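Local coordinates for invasion protein InvA (Salmonella enterica, PDB 2X49) that forms part of the export apparatus of the Salmonella type III secretion system and takes part in invasion of the intestinal epithelium, at residues L61-I66 against V141-G146; I37-R42 against R183-R188; E246-K251 against A270-L275; L292-S295 against F301-K304; D85-F90 against E113-L118. One frame throughout, in Å; residues are numbered along the deposited sequence.

In the fold
The chain is the C-terminal domain of InvA; three of its contacts nest along the chain and two follow in series. From the N terminus, contact 2 opens at 37-42, contact 1 at 61-66 and contact 5 at 85-90; they close in reverse order at 113-118, 141-146 and 183-188, so none cross. Contact 5 stands apart beside a small antiparallel sheet, about 39 Å from contact 1 between centres. Contacts 1 and 2 touch, and bring a mixed sheet and two helix ends together around the loop 141-146. Contacts 3 and 4 follow in series within the domain's parallel sheet and its helices. They adjoin through Glu246, while Glu187 packs on Lys303 where contacts 2 and 4 touch.

Contact 1 (L61-I66 against V141-G146); sequences LLINEI and VNEYFG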
# COMPACT_ATOMS: atom_id res chain seq x y z
N LEU A 61 5.30 15.60 1.80
CA LEU A 61 5.36 14.84 3.04
C LEU A 61 6.80 14.70 3.49
O LEU A 61 7.63 14.19 2.77
CB LEU A 61 4.70 13.44 2.83
CG LEU A 61 4.93 12.45 3.99
CD1 LEU A 61 4.21 12.91 5.23
CD2 LEU A 61 4.51 11.04 3.54
N LEU A 62 7.05 15.13 4.72
CA LEU A 62 8.32 14.93 5.41
C LEU A 62 8.14 13.94 6.55
O LEU A 62 7.23 13.99 7.37
CB LEU A 62 8.89 16.22 6.03
CG LEU A 62 8.93 17.45 5.18
CD1 LEU A 62 9.63 18.57 5.99
CD2 LEU A 62 9.59 17.16 3.85
N ILE A 63 9.05 12.98 6.54
CA ILE A 63 9.23 12.05 7.64
C ILE A 63 10.64 12.25 8.18
O ILE A 63 11.64 12.27 7.45
CB ILE A 63 8.97 10.56 7.20
CG1 ILE A 63 7.60 10.39 6.56
CG2 ILE A 63 9.20 9.58 8.42
CD1 ILE A 63 7.33 8.93 5.95
N ASN A 64 10.72 12.50 9.46
CA ASN A 64 12.00 12.82 10.10
C ASN A 64 12.59 14.08 9.53
O ASN A 64 13.81 14.26 9.41
CB ASN A 64 13.02 11.70 9.88
CG ASN A 64 12.63 10.43 10.56
OD1 ASN A 64 12.24 10.42 11.74
ND2 ASN A 64 12.77 9.31 9.83
N GLU A 65 11.67 14.95 9.15
CA GLU A 65 12.02 16.28 8.62
C GLU A 65 12.73 16.18 7.27
O GLU A 65 13.29 17.15 6.74
CB GLU A 65 12.87 17.10 9.61
CG GLU A 65 12.00 17.96 10.51
CD GLU A 65 12.80 18.79 11.54
OE1 GLU A 65 13.85 19.39 11.19
OE2 GLU A 65 12.37 18.83 12.72
N ILE A 66 12.68 14.98 6.72
CA ILE A 66 13.25 14.73 5.38
C ILE A 66 12.16 14.56 4.33
O ILE A 66 11.20 13.91 4.58
CB ILE A 66 14.14 13.48 5.42
CG1 ILE A 66 15.28 13.68 6.43
CG2 ILE A 66 14.71 13.16 4.06
CD1 ILE A 66 16.11 12.43 6.68
N VAL A 141 6.22 2.34 7.46
CA VAL A 141 5.70 1.94 8.78
C VAL A 141 6.79 1.85 9.87
O VAL A 141 6.54 2.20 11.04
CB VAL A 141 4.91 0.61 8.71
CG1 VAL A 141 5.76 -0.53 8.21
CG2 VAL A 141 4.34 0.28 10.10
N ASN A 142 7.98 1.44 9.48
CA ASN A 142 9.05 1.23 10.47
C ASN A 142 9.50 2.54 11.15
O ASN A 142 10.21 2.54 12.16
CB ASN A 142 10.25 0.46 9.88
CG ASN A 142 9.95 -1.02 9.58
OD1 ASN A 142 8.78 -1.31 9.02
ND2 ASN A 142 10.81 -1.89 9.79
N GLU A 143 9.07 3.66 10.56
CA GLU A 143 9.45 4.99 11.07
C GLU A 143 8.70 5.35 12.32
O GLU A 143 9.19 6.18 13.11
CB GLU A 143 9.29 6.11 10.01
CG GLU A 143 10.23 5.98 8.80
CD GLU A 143 11.69 6.31 9.11
OE1 GLU A 143 11.99 6.88 10.19
OE2 GLU A 143 12.54 6.02 8.23
N TYR A 144 7.54 4.73 12.51
CA TYR A 144 6.59 5.10 13.61
C TYR A 144 5.91 3.95 14.36
O TYR A 144 5.02 4.12 15.17
CB TYR A 144 5.51 6.12 13.11
CG TYR A 144 4.68 5.60 12.01
CD1 TYR A 144 3.61 4.74 12.26
CD2 TYR A 144 5.02 5.82 10.69
CE1 TYR A 144 2.89 4.18 11.24
CE2 TYR A 144 4.32 5.31 9.68
CZ TYR A 144 3.26 4.46 9.93
OH TYR A 144 2.57 3.84 8.93
N PHE A 145 6.34 2.74 14.04
CA PHE A 145 5.75 1.50 14.65
C PHE A 145 6.81 0.46 14.95
O PHE A 145 7.62 0.11 14.09
CB PHE A 145 4.72 0.90 13.67
CG PHE A 145 4.04 -0.33 14.19
CD1 PHE A 145 2.88 -0.24 14.94
CD2 PHE A 145 4.59 -1.59 13.94
CE1 PHE A 145 2.27 -1.41 15.43
CE2 PHE A 145 4.00 -2.74 14.47
CZ PHE A 145 2.85 -2.64 15.21
N GLY A 146 6.75 -0.05 16.17
CA GLY A 146 7.69 -1.10 16.68
C GLY A 146 7.20 -1.93 17.84
O GLY A 146 6.03 -2.15 18.03
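The amide of Asn64 and the carboxylate of Glu143 meet with their planes turned 70° apart. Glu143 OE1 lies in the plane of the amide and takes a hydrogen bond from Asn64 ND2 of 2.6 Å. On the acid's side the same donor stands over the carboxylate, 59° out of its plane, so the bond is well aimed from the amide but comes down onto the acceptor. The third flat group, the Tyr144 ring, has Val141 O over the centre of one face, and its OH is hydrogen-bonded to Leu137 O. Next to the polar pair, Ile63 CG2 rests on Glu143 CG at 3.8 Å and is equally close to CB of that glutamate. A bend in the acid chain at chi2 (-73°) lets its aliphatic part lie on Ile63 while OE1 turns to the amide. Ile63 to Ile66 form a type I' turn, the tight reversal of a two-residue beta hairpin, and Asn64 is its first corner. The hairpin joins strands 58-63 and 66-72; Ile63 also packs on Val68 of strand 66-72 and on Leu10 of strand 10-14. Opposite, loop 141-146 leads from helix 125-139 to helix 147-158, with Val141 and Phe145 set against helix 174-185.

Contact 2 (I37-R42 against R183-R188); sequences IDYGVR and RLLSER
Leu185 supplies both apolar contacts, one with each of its methyl groups. CD1 meets Val41 CG1 tip to tip at 4.0 Å, and CD2, the other branch, lies 4.0 Å from Tyr39 CB and 3.6 Å from Tyr39 O. The leucine's CG stands anti to its carbonyl carbon (chi1 -69°), which sets one methyl against Val41 and the other against Tyr39. The methyl near Tyr39 approaches the ring obliquely.

The segments contain the C-terminal parts of helices 27-39 and 174-185, and each chain then passes through a residue of positive phi. Gly40 is that residue in the first. In the second it is Arg188, the C' residue of a Schellman motif, in which Arg188 N bonds to Leu185 O and Val189 N to Leu184 O.

Around the Tyr39 ring the contact is one of packing. Arg188 O lies at the edge of the Tyr39 ring, in its plane, 3.9 Å from CE1. Beside it the two side chains run alongside each other in the same direction, with Arg188 CG 4.0 Å from Tyr39 OH and the guanidinium plane turned 76° from the ring. Lys229 NZ bonds to both Tyr39 OH and Arg188 O and so ties the two helix ends by one amine. The guanidinium itself goes on to Glu314, with which Arg188 NH1 forms a salt bridge.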
# COMPACT_ATOMS: atom_id res chain seq x y z
N ILE A 37 -8.27 3.54 11.51
CA ILE A 37 -9.41 2.69 11.09
C ILE A 37 -8.96 1.68 10.08
O ILE A 37 -9.24 0.48 10.16
CB ILE A 37 -10.58 3.52 10.57
CG1 ILE A 37 -11.23 4.22 11.76
CG2 ILE A 37 -11.67 2.63 9.98
CD1 ILE A 37 -12.19 5.37 11.43
N ASP A 38 -8.19 2.19 9.13
CA ASP A 38 -7.85 1.46 7.89
C ASP A 38 -6.77 0.41 8.11
O ASP A 38 -6.76 -0.64 7.46
CB ASP A 38 -7.47 2.35 6.72
CG ASP A 38 -8.63 3.14 6.13
OD1 ASP A 38 -9.81 2.89 6.46
OD2 ASP A 38 -8.28 3.99 5.27
N TYR A 39 -5.85 0.71 9.00
CA TYR A 39 -4.64 -0.11 9.19
C TYR A 39 -4.42 -0.66 10.59
O TYR A 39 -3.59 -1.59 10.78
CB TYR A 39 -3.38 0.66 8.73
CG TYR A 39 -3.39 0.91 7.25
CD1 TYR A 39 -3.10 -0.10 6.34
CD2 TYR A 39 -3.77 2.15 6.76
CE1 TYR A 39 -3.18 0.11 5.00
CE2 TYR A 39 -3.84 2.38 5.38
CZ TYR A 39 -3.53 1.37 4.52
OH TYR A 39 -3.62 1.61 3.19
N GLY A 40 -5.11 -0.11 11.56
CA GLY A 40 -5.07 -0.60 12.93
C GLY A 40 -3.94 -0.12 13.78
O GLY A 40 -3.72 -0.63 14.89
N VAL A 41 -3.24 0.86 13.27
CA VAL A 41 -2.14 1.49 14.04
C VAL A 41 -2.22 3.00 13.98
O VAL A 41 -2.85 3.61 13.12
CB VAL A 41 -0.75 0.97 13.63
CG1 VAL A 41 -0.67 -0.60 13.79
CG2 VAL A 41 -0.46 1.38 12.21
N ARG A 42 -1.55 3.60 14.94
CA ARG A 42 -1.64 5.04 15.14
C ARG A 42 -0.47 5.74 14.49
O ARG A 42 0.67 5.29 14.56
CB ARG A 42 -1.61 5.37 16.61
CG ARG A 42 -2.58 4.66 17.48
CD ARG A 42 -3.84 5.43 17.51
NE ARG A 42 -4.77 4.95 18.54
CZ ARG A 42 -6.00 5.43 18.64
NH1 ARG A 42 -6.36 6.39 17.84
NH2 ARG A 42 -6.85 4.97 19.54
N ARG A 183 5.88 -6.15 8.60
CA ARG A 183 5.98 -6.69 7.25
C ARG A 183 4.63 -6.74 6.55
O ARG A 183 4.53 -6.54 5.35
CB ARG A 183 6.77 -8.00 7.22
CG ARG A 183 8.27 -7.78 7.49
CD ARG A 183 9.06 -9.09 7.72
NE ARG A 183 10.49 -8.81 8.02
CZ ARG A 183 11.37 -8.46 7.11
NH1 ARG A 183 11.02 -8.40 5.84
NH2 ARG A 183 12.62 -8.18 7.44
N LEU A 184 3.57 -6.93 7.32
CA LEU A 184 2.18 -6.89 6.78
C LEU A 184 1.84 -5.44 6.38
O LEU A 184 1.52 -5.17 5.23
CB LEU A 184 1.16 -7.43 7.78
CG LEU A 184 1.30 -8.91 8.06
CD1 LEU A 184 0.36 -9.24 9.23
CD2 LEU A 184 1.02 -9.71 6.78
N LEU A 185 2.07 -4.52 7.30
CA LEU A 185 1.70 -3.11 7.09
C LEU A 185 2.47 -2.52 5.96
O LEU A 185 1.94 -1.71 5.22
CB LEU A 185 1.91 -2.30 8.38
CG LEU A 185 0.97 -2.60 9.54
CD1 LEU A 185 1.53 -2.19 10.92
CD2 LEU A 185 -0.35 -1.90 9.30
N SER A 186 3.74 -2.94 5.80
CA SER A 186 4.63 -2.31 4.81
C SER A 186 4.16 -2.65 3.41
O SER A 186 4.60 -2.01 2.44
CB SER A 186 6.13 -2.69 4.98
OG SER A 186 6.32 -4.05 4.65
N GLU A 187 3.32 -3.66 3.34
CA GLU A 187 2.73 -4.14 2.06
C GLU A 187 1.22 -3.81 1.98
O GLU A 187 0.43 -4.37 1.18
CB GLU A 187 3.00 -5.64 1.82
CG GLU A 187 4.48 -5.93 1.48
CD GLU A 187 4.68 -7.32 0.85
OE1 GLU A 187 5.26 -8.23 1.51
OE2 GLU A 187 4.22 -7.56 -0.29
N ARG A 188 0.83 -2.88 2.82
CA ARG A 188 -0.52 -2.28 2.82
C ARG A 188 -1.62 -3.22 3.31
O ARG A 188 -2.81 -3.15 2.95
CB ARG A 188 -0.81 -1.69 1.42
CG ARG A 188 -0.58 -0.23 1.43
CD ARG A 188 0.01 0.34 0.14
NE ARG A 188 -0.99 0.28 -0.85
CZ ARG A 188 -0.81 0.36 -2.15
NH1 ARG A 188 0.39 0.42 -2.69
NH2 ARG A 188 -1.88 0.33 -2.92

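Contact 3 (E246-K251 against A270-L275); sequences EDVIRK and ANLMDL. With CA (calcium ion), chain F.
Val248 and Leu272 mark the nearest approach of two helical segments, their CA atoms 8.4 Å apart. This is helix-helix packing in the long crossover that leads from strand 236-240 to its parallel neighbour 291-294: helix 243-252 and helix 266-280 both belong to it, separated by two short strands. Regular backbone bonding runs through both segments, as from Arg250 N to Glu246 O and from Asp274 N to Ala270 O.

A single methyl group carries the side-chain contact. Leu272 CD2 reaches tip to tip toward Val248 CG1 at 3.8 Å, and the Ile249 side chain crosses that of Leu272 at about a right angle, its CD1 3.7 Å from Leu272 CD2. The leucine's CG is placed anti to the backbone N (chi1 -180°), which directs its CD2 between the two beta-branched residues. Val248 lies toward the surface; Ile249 is buried and continues onto Phe301 and Met305 of helix 299-306, while Leu272 packs on Met305 as well.

Charges occupy another side of the first helix. Arg250 NH2 pairs with Glu246 OE1 at 3.1 Å, by a salt bridge with weak hydrogen-bond geometry, and Arg250 NE makes a long salt bridge to Asp247 OD2. Arg250 NH1 turns to Asp297. On helix 266-280, Asp274 is exposed, and its OD2 binds a calcium ion at 2.8 Å.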
# COMPACT_ATOMS: atom_id res chain seq x y z
N GLU A 246 7.10 -15.54 -14.63
CA GLU A 246 7.04 -16.29 -13.37
C GLU A 246 8.16 -17.31 -13.33
O GLU A 246 8.79 -17.56 -12.28
CB GLU A 246 5.71 -16.96 -13.13
CG GLU A 246 4.66 -15.97 -12.69
CD GLU A 246 3.46 -16.63 -12.04
OE1 GLU A 246 3.50 -17.86 -11.81
OE2 GLU A 246 2.46 -15.91 -11.78
N ASP A 247 8.42 -17.86 -14.50
CA ASP A 247 9.39 -18.95 -14.58
C ASP A 247 10.80 -18.47 -14.39
O ASP A 247 11.62 -19.17 -13.87
CB ASP A 247 9.25 -19.78 -15.85
CG ASP A 247 8.41 -21.01 -15.64
OD1 ASP A 247 7.65 -21.37 -16.56
OD2 ASP A 247 8.53 -21.67 -14.56
N VAL A 248 11.06 -17.25 -14.82
CA VAL A 248 12.41 -16.68 -14.70
C VAL A 248 12.74 -16.59 -13.23
O VAL A 248 13.85 -16.85 -12.76
CB VAL A 248 12.55 -15.29 -15.34
CG1 VAL A 248 13.84 -14.59 -14.87
CG2 VAL A 248 12.51 -15.43 -16.84
N ILE A 249 11.70 -16.20 -12.50
CA ILE A 249 11.84 -15.93 -11.06
C ILE A 249 12.01 -17.26 -10.35
O ILE A 249 12.84 -17.48 -9.49
CB ILE A 249 10.63 -15.18 -10.49
CG1 ILE A 249 10.61 -13.77 -11.05
CG2 ILE A 249 10.69 -15.20 -8.95
CD1 ILE A 249 11.73 -12.91 -10.52
N ARG A 250 11.21 -18.19 -10.81
CA ARG A 250 11.14 -19.50 -10.17
C ARG A 250 12.52 -20.16 -10.28
O ARG A 250 13.00 -20.77 -9.33
CB ARG A 250 10.01 -20.37 -10.74
CG ARG A 250 9.44 -21.30 -9.71
CD ARG A 250 8.23 -22.06 -10.25
NE ARG A 250 7.49 -21.19 -11.14
CZ ARG A 250 6.20 -20.92 -11.08
NH1 ARG A 250 5.42 -21.47 -10.16
NH2 ARG A 250 5.68 -20.10 -11.96
N LYS A 251 13.17 -20.00 -11.43
CA LYS A 251 14.49 -20.69 -11.63
C LYS A 251 15.57 -20.13 -10.73
O LYS A 251 16.61 -20.75 -10.48
CB LYS A 251 15.05 -20.66 -13.08
CG LYS A 251 16.33 -21.62 -13.30
CD LYS A 251 17.76 -21.06 -12.78
CE LYS A 251 19.04 -21.95 -13.04
NZ LYS A 251 19.75 -22.73 -11.85
N ALA A 270 18.52 -7.11 -14.13
CA ALA A 270 18.36 -5.78 -14.74
C ALA A 270 17.50 -5.89 -15.99
O ALA A 270 16.62 -5.06 -16.25
CB ALA A 270 19.71 -5.14 -15.09
N ASN A 271 17.72 -6.99 -16.70
CA ASN A 271 17.03 -7.22 -18.01
C ASN A 271 15.56 -7.54 -17.73
O ASN A 271 14.64 -7.08 -18.42
CB ASN A 271 17.72 -8.26 -18.89
CG ASN A 271 18.95 -7.69 -19.51
OD1 ASN A 271 19.08 -6.47 -19.60
ND2 ASN A 271 19.87 -8.54 -19.92
N LEU A 272 15.33 -8.28 -16.66
CA LEU A 272 13.95 -8.62 -16.26
C LEU A 272 13.19 -7.37 -15.79
O LEU A 272 12.00 -7.18 -16.07
CB LEU A 272 13.95 -9.73 -15.20
CG LEU A 272 12.56 -10.11 -14.76
CD1 LEU A 272 11.79 -10.61 -16.00
CD2 LEU A 272 12.61 -11.18 -13.65
N MET A 273 13.88 -6.51 -15.06
CA MET A 273 13.31 -5.24 -14.62
C MET A 273 12.98 -4.33 -15.82
O MET A 273 11.96 -3.63 -15.81
CB MET A 273 14.17 -4.50 -13.61
CG MET A 273 14.06 -5.06 -12.21
SD MET A 273 12.38 -5.03 -11.57
CE MET A 273 12.07 -3.26 -11.53
N ASP A 274 13.82 -4.36 -16.81
CA ASP A 274 13.59 -3.53 -18.04
C ASP A 274 12.31 -4.03 -18.73
O ASP A 274 11.51 -3.24 -19.28
CB ASP A 274 14.81 -3.50 -18.96
CG ASP A 274 15.94 -2.64 -18.38
OD1 ASP A 274 15.65 -1.78 -17.51
OD2 ASP A 274 17.12 -2.81 -18.80
N LEU A 275 12.11 -5.34 -18.70
CA LEU A 275 10.91 -5.96 -19.33
C LEU A 275 9.63 -5.56 -18.56
O LEU A 275 8.61 -5.22 -19.11
CB LEU A 275 11.03 -7.49 -19.40
CG LEU A 275 9.75 -8.19 -19.81
CD1 LEU A 275 9.39 -7.87 -21.28
CD2 LEU A 275 9.91 -9.71 -19.61
CA CA F . 19.56 -1.58 -18.20

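Contact 4 (L292-S295 against F301-K304); sequences LLTS and FIKK
Ile302 and Thr294 make the close half of this contact. The CD1 methyl of the isoleucine comes tip to tip onto the threonine, 3.6 Å from Thr294 OG1, and its next nearest partner is Thr294 CB at 4.1 Å. CG1 of Ile302 is anti to the carbonyl carbon and the chain is extended beyond it (chi2 165°), which carries the terminal methyl across to the strand.

The other half is looser. Ile302 CG2 and Leu292 CD2 lie 4.1 Å apart, with the two side chains crossing at about a right angle, and the backbones are wider there: Leu292 CA is 9.1 Å from Lys303 CA, against 8.6 Å between the CA atoms of Thr294 and Ile302.

Strand 291-294, helix 299-306 and strand 314-317 form a beta-alpha-beta unit, and between these segments Ile302 carries the packing of the helix on the first strand. Every second residue of the strand, Leu292 and Thr294, faces the helix, while Leu293 lies on the far side against Ala238 and Met240.

The buried hydroxyl of Thr294 is probably hydrogen-bonded to Glu246 OE2, on helix 243-252, and the Ile302 methyl only packs against the same oxygen. On the solvent side of the helix, Lys304 is exposed and takes no part. Lys303 next to it runs instead to Glu314, forming a salt bridge through NZ.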
# COMPACT_ATOMS: atom_id res chain seq x y z
N LEU A 292 -0.54 -6.37 -8.80
CA LEU A 292 0.04 -7.38 -9.68
C LEU A 292 -0.35 -8.75 -9.12
O LEU A 292 -0.26 -8.93 -7.97
CB LEU A 292 1.55 -7.24 -9.70
CG LEU A 292 2.38 -7.89 -10.75
CD1 LEU A 292 1.85 -7.63 -12.18
CD2 LEU A 292 3.75 -7.26 -10.54
N LEU A 293 -0.83 -9.64 -9.98
CA LEU A 293 -1.30 -10.99 -9.58
C LEU A 293 -0.33 -12.04 -10.04
O LEU A 293 0.04 -12.10 -11.19
CB LEU A 293 -2.66 -11.30 -10.22
CG LEU A 293 -3.82 -10.40 -9.86
CD1 LEU A 293 -5.13 -10.87 -10.57
CD2 LEU A 293 -3.97 -10.34 -8.35
N THR A 294 0.03 -12.89 -9.11
CA THR A 294 0.95 -13.98 -9.41
C THR A 294 0.73 -15.23 -8.58
O THR A 294 -0.07 -15.25 -7.67
CB THR A 294 2.38 -13.56 -9.23
OG1 THR A 294 3.20 -14.46 -9.99
CG2 THR A 294 2.70 -13.54 -7.77
N SER A 295 1.47 -16.27 -8.90
CA SER A 295 1.44 -17.52 -8.12
C SER A 295 2.00 -17.30 -6.73
O SER A 295 2.89 -16.47 -6.52
CB SER A 295 2.21 -18.64 -8.82
OG SER A 295 1.69 -18.99 -10.12
N PHE A 301 8.92 -12.73 -3.92
CA PHE A 301 10.18 -12.47 -4.65
C PHE A 301 10.01 -11.40 -5.70
O PHE A 301 10.90 -10.58 -5.94
CB PHE A 301 10.76 -13.75 -5.26
CG PHE A 301 11.01 -14.80 -4.21
CD1 PHE A 301 12.05 -14.66 -3.30
CD2 PHE A 301 10.14 -15.90 -4.07
CE1 PHE A 301 12.27 -15.62 -2.29
CE2 PHE A 301 10.36 -16.85 -3.05
CZ PHE A 301 11.42 -16.71 -2.18
N ILE A 302 8.87 -11.47 -6.37
CA ILE A 302 8.51 -10.44 -7.35
C ILE A 302 8.38 -9.08 -6.65
O ILE A 302 8.90 -8.09 -7.15
CB ILE A 302 7.26 -10.79 -8.15
CG1 ILE A 302 7.57 -11.99 -9.03
CG2 ILE A 302 6.81 -9.60 -9.02
CD1 ILE A 302 6.32 -12.68 -9.62
N LYS A 303 7.73 -9.07 -5.50
CA LYS A 303 7.58 -7.83 -4.69
C LYS A 303 8.96 -7.24 -4.36
O LYS A 303 9.24 -6.09 -4.68
CB LYS A 303 6.71 -7.99 -3.43
CG LYS A 303 6.81 -6.82 -2.44
CD LYS A 303 6.07 -5.56 -2.92
CE LYS A 303 6.24 -4.40 -1.95
NZ LYS A 303 5.74 -3.11 -2.45
N LYS A 304 9.87 -8.08 -3.89
CA LYS A 304 11.23 -7.61 -3.54
C LYS A 304 11.97 -7.08 -4.74
O LYS A 304 12.71 -6.08 -4.67
CB LYS A 304 12.05 -8.69 -2.83
CG LYS A 304 13.38 -8.21 -2.22
CD LYS A 304 13.96 -9.23 -1.23
CE LYS A 304 14.93 -8.59 -0.23
NZ LYS A 304 16.36 -8.92 -0.52

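Contact 5 (D85-F90 against E113-L118); sequences DEVVSF and EKLREL
The CD2 methyl of Leu115 is the bump that enters the hollow between Val87 and Phe90. It lies 4.2 Å from Val87 CG2 and 4.3 Å from Phe90 CD2, so the valine lines one wall and the ring the other. A second bump, Leu118 CD1, meets the ring obliquely, 3.8 Å from Phe90 CE2, the two side chains pointing at each other. The two partners on each segment are three positions apart, Val87 from Phe90 and Leu115 from Leu118, and one turn thus brings both onto the same side.

Val87 and Leu115 are buried, Phe90 and Leu118 exposed. Between the segments the chain makes the hairpin of strands 95-99 and 102-107, and both belong to the antiparallel sheet that also holds strands 78-80 and 122-124. Helix 109-116 lies on that sheet, where Leu115 also rests on Val80, and the short, weakly bonded helix 86-89 packs against helix 109-116 through Val87. A calcium ion bound by Asn93 and Glu111 lies about 8 Å from the side chain of Val87.

Phe90 is turned with CG anti to its carbonyl carbon (chi1 -57°), and Glu86 O then sits over one face of the ring, 3.4 Å above its plane and offset from the centre.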
# COMPACT_ATOMS: atom_id res chain seq x y z
N ASP A 85 -8.18 6.57 -22.69
CA ASP A 85 -7.87 7.55 -23.76
C ASP A 85 -9.14 7.91 -24.50
O ASP A 85 -9.24 8.91 -25.21
CB ASP A 85 -6.86 7.00 -24.77
CG ASP A 85 -5.43 7.21 -24.31
OD1 ASP A 85 -5.17 8.18 -23.57
OD2 ASP A 85 -4.57 6.41 -24.74
N GLU A 86 -10.12 7.05 -24.30
CA GLU A 86 -11.44 7.27 -24.88
C GLU A 86 -11.99 8.63 -24.46
O GLU A 86 -12.77 9.28 -25.17
CB GLU A 86 -12.40 6.10 -24.58
CG GLU A 86 -13.82 6.48 -24.18
CD GLU A 86 -14.73 5.26 -23.88
OE1 GLU A 86 -15.29 5.26 -22.75
OE2 GLU A 86 -14.90 4.33 -24.74
N VAL A 87 -11.50 9.09 -23.32
CA VAL A 87 -11.99 10.34 -22.71
C VAL A 87 -11.70 11.53 -23.63
O VAL A 87 -12.50 12.45 -23.78
CB VAL A 87 -11.42 10.57 -21.31
CG1 VAL A 87 -11.65 12.01 -20.86
CG2 VAL A 87 -12.02 9.55 -20.33
N VAL A 88 -10.54 11.49 -24.26
CA VAL A 88 -10.13 12.58 -25.16
C VAL A 88 -10.97 12.60 -26.47
O VAL A 88 -11.18 13.64 -27.11
CB VAL A 88 -8.64 12.51 -25.49
CG1 VAL A 88 -8.27 13.47 -26.67
CG2 VAL A 88 -7.87 12.78 -24.24
N SER A 89 -11.47 11.44 -26.83
CA SER A 89 -12.39 11.27 -27.98
C SER A 89 -13.64 12.06 -27.82
O SER A 89 -14.29 12.45 -28.79
CB SER A 89 -12.79 9.81 -28.15
OG SER A 89 -11.71 9.16 -28.73
N PHE A 90 -13.97 12.29 -26.58
CA PHE A 90 -15.26 12.93 -26.22
C PHE A 90 -15.11 14.43 -26.15
O PHE A 90 -16.07 15.18 -25.85
CB PHE A 90 -15.82 12.49 -24.87
CG PHE A 90 -16.02 11.04 -24.73
CD1 PHE A 90 -16.69 10.30 -25.70
CD2 PHE A 90 -15.59 10.40 -23.58
CE1 PHE A 90 -16.89 8.93 -25.54
CE2 PHE A 90 -15.79 9.03 -23.42
CZ PHE A 90 -16.44 8.31 -24.40
N GLU A 113 -19.24 14.38 -14.08
CA GLU A 113 -20.63 13.93 -14.00
C GLU A 113 -21.00 13.23 -15.27
O GLU A 113 -21.61 12.19 -15.27
CB GLU A 113 -21.58 15.06 -13.67
CG GLU A 113 -21.42 15.47 -12.22
CD GLU A 113 -21.36 14.28 -11.31
OE1 GLU A 113 -22.44 13.71 -11.03
OE2 GLU A 113 -20.25 13.91 -10.87
N LYS A 114 -20.52 13.79 -16.36
CA LYS A 114 -20.68 13.18 -17.68
C LYS A 114 -20.03 11.81 -17.70
O LYS A 114 -20.61 10.81 -18.17
CB LYS A 114 -20.06 14.06 -18.78
CG LYS A 114 -20.46 13.69 -20.14
CD LYS A 114 -20.85 14.94 -20.94
CE LYS A 114 -20.03 16.15 -20.51
NZ LYS A 114 -20.54 17.38 -21.18
N LEU A 115 -18.80 11.79 -17.19
CA LEU A 115 -18.01 10.54 -17.26
C LEU A 115 -18.63 9.42 -16.42
O LEU A 115 -18.61 8.25 -16.78
CB LEU A 115 -16.57 10.79 -16.90
CG LEU A 115 -15.81 11.61 -17.96
CD1 LEU A 115 -14.39 11.74 -17.50
CD2 LEU A 115 -15.87 11.02 -19.37
N ARG A 116 -19.22 9.81 -15.31
CA ARG A 116 -19.80 8.81 -14.40
C ARG A 116 -20.88 7.98 -15.11
O ARG A 116 -21.10 6.78 -14.85
CB ARG A 116 -20.47 9.46 -13.18
CG ARG A 116 -19.52 9.93 -12.10
CD ARG A 116 -20.29 9.93 -10.77
NE ARG A 116 -20.13 11.17 -10.00
CZ ARG A 116 -19.30 11.31 -8.96
NH1 ARG A 116 -18.54 10.30 -8.56
NH2 ARG A 116 -19.24 12.48 -8.32
N GLU A 117 -21.56 8.66 -16.00
CA GLU A 117 -22.74 8.08 -16.66
C GLU A 117 -22.32 7.03 -17.63
O GLU A 117 -23.10 6.22 -18.08
CB GLU A 117 -23.57 9.15 -17.40
CG GLU A 117 -24.10 10.21 -16.47
CD GLU A 117 -24.68 9.61 -15.20
OE1 GLU A 117 -25.92 9.65 -15.04
OE2 GLU A 117 -23.90 9.07 -14.38
N LEU A 118 -21.05 7.08 -17.92
CA LEU A 118 -20.40 6.15 -18.87
C LEU A 118 -19.60 5.11 -18.12
O LEU A 118 -18.89 4.27 -18.69
CB LEU A 118 -19.46 6.89 -19.85
CG LEU A 118 -20.09 7.90 -20.82
CD1 LEU A 118 -19.00 8.90 -21.30
CD2 LEU A 118 -20.76 7.22 -21.99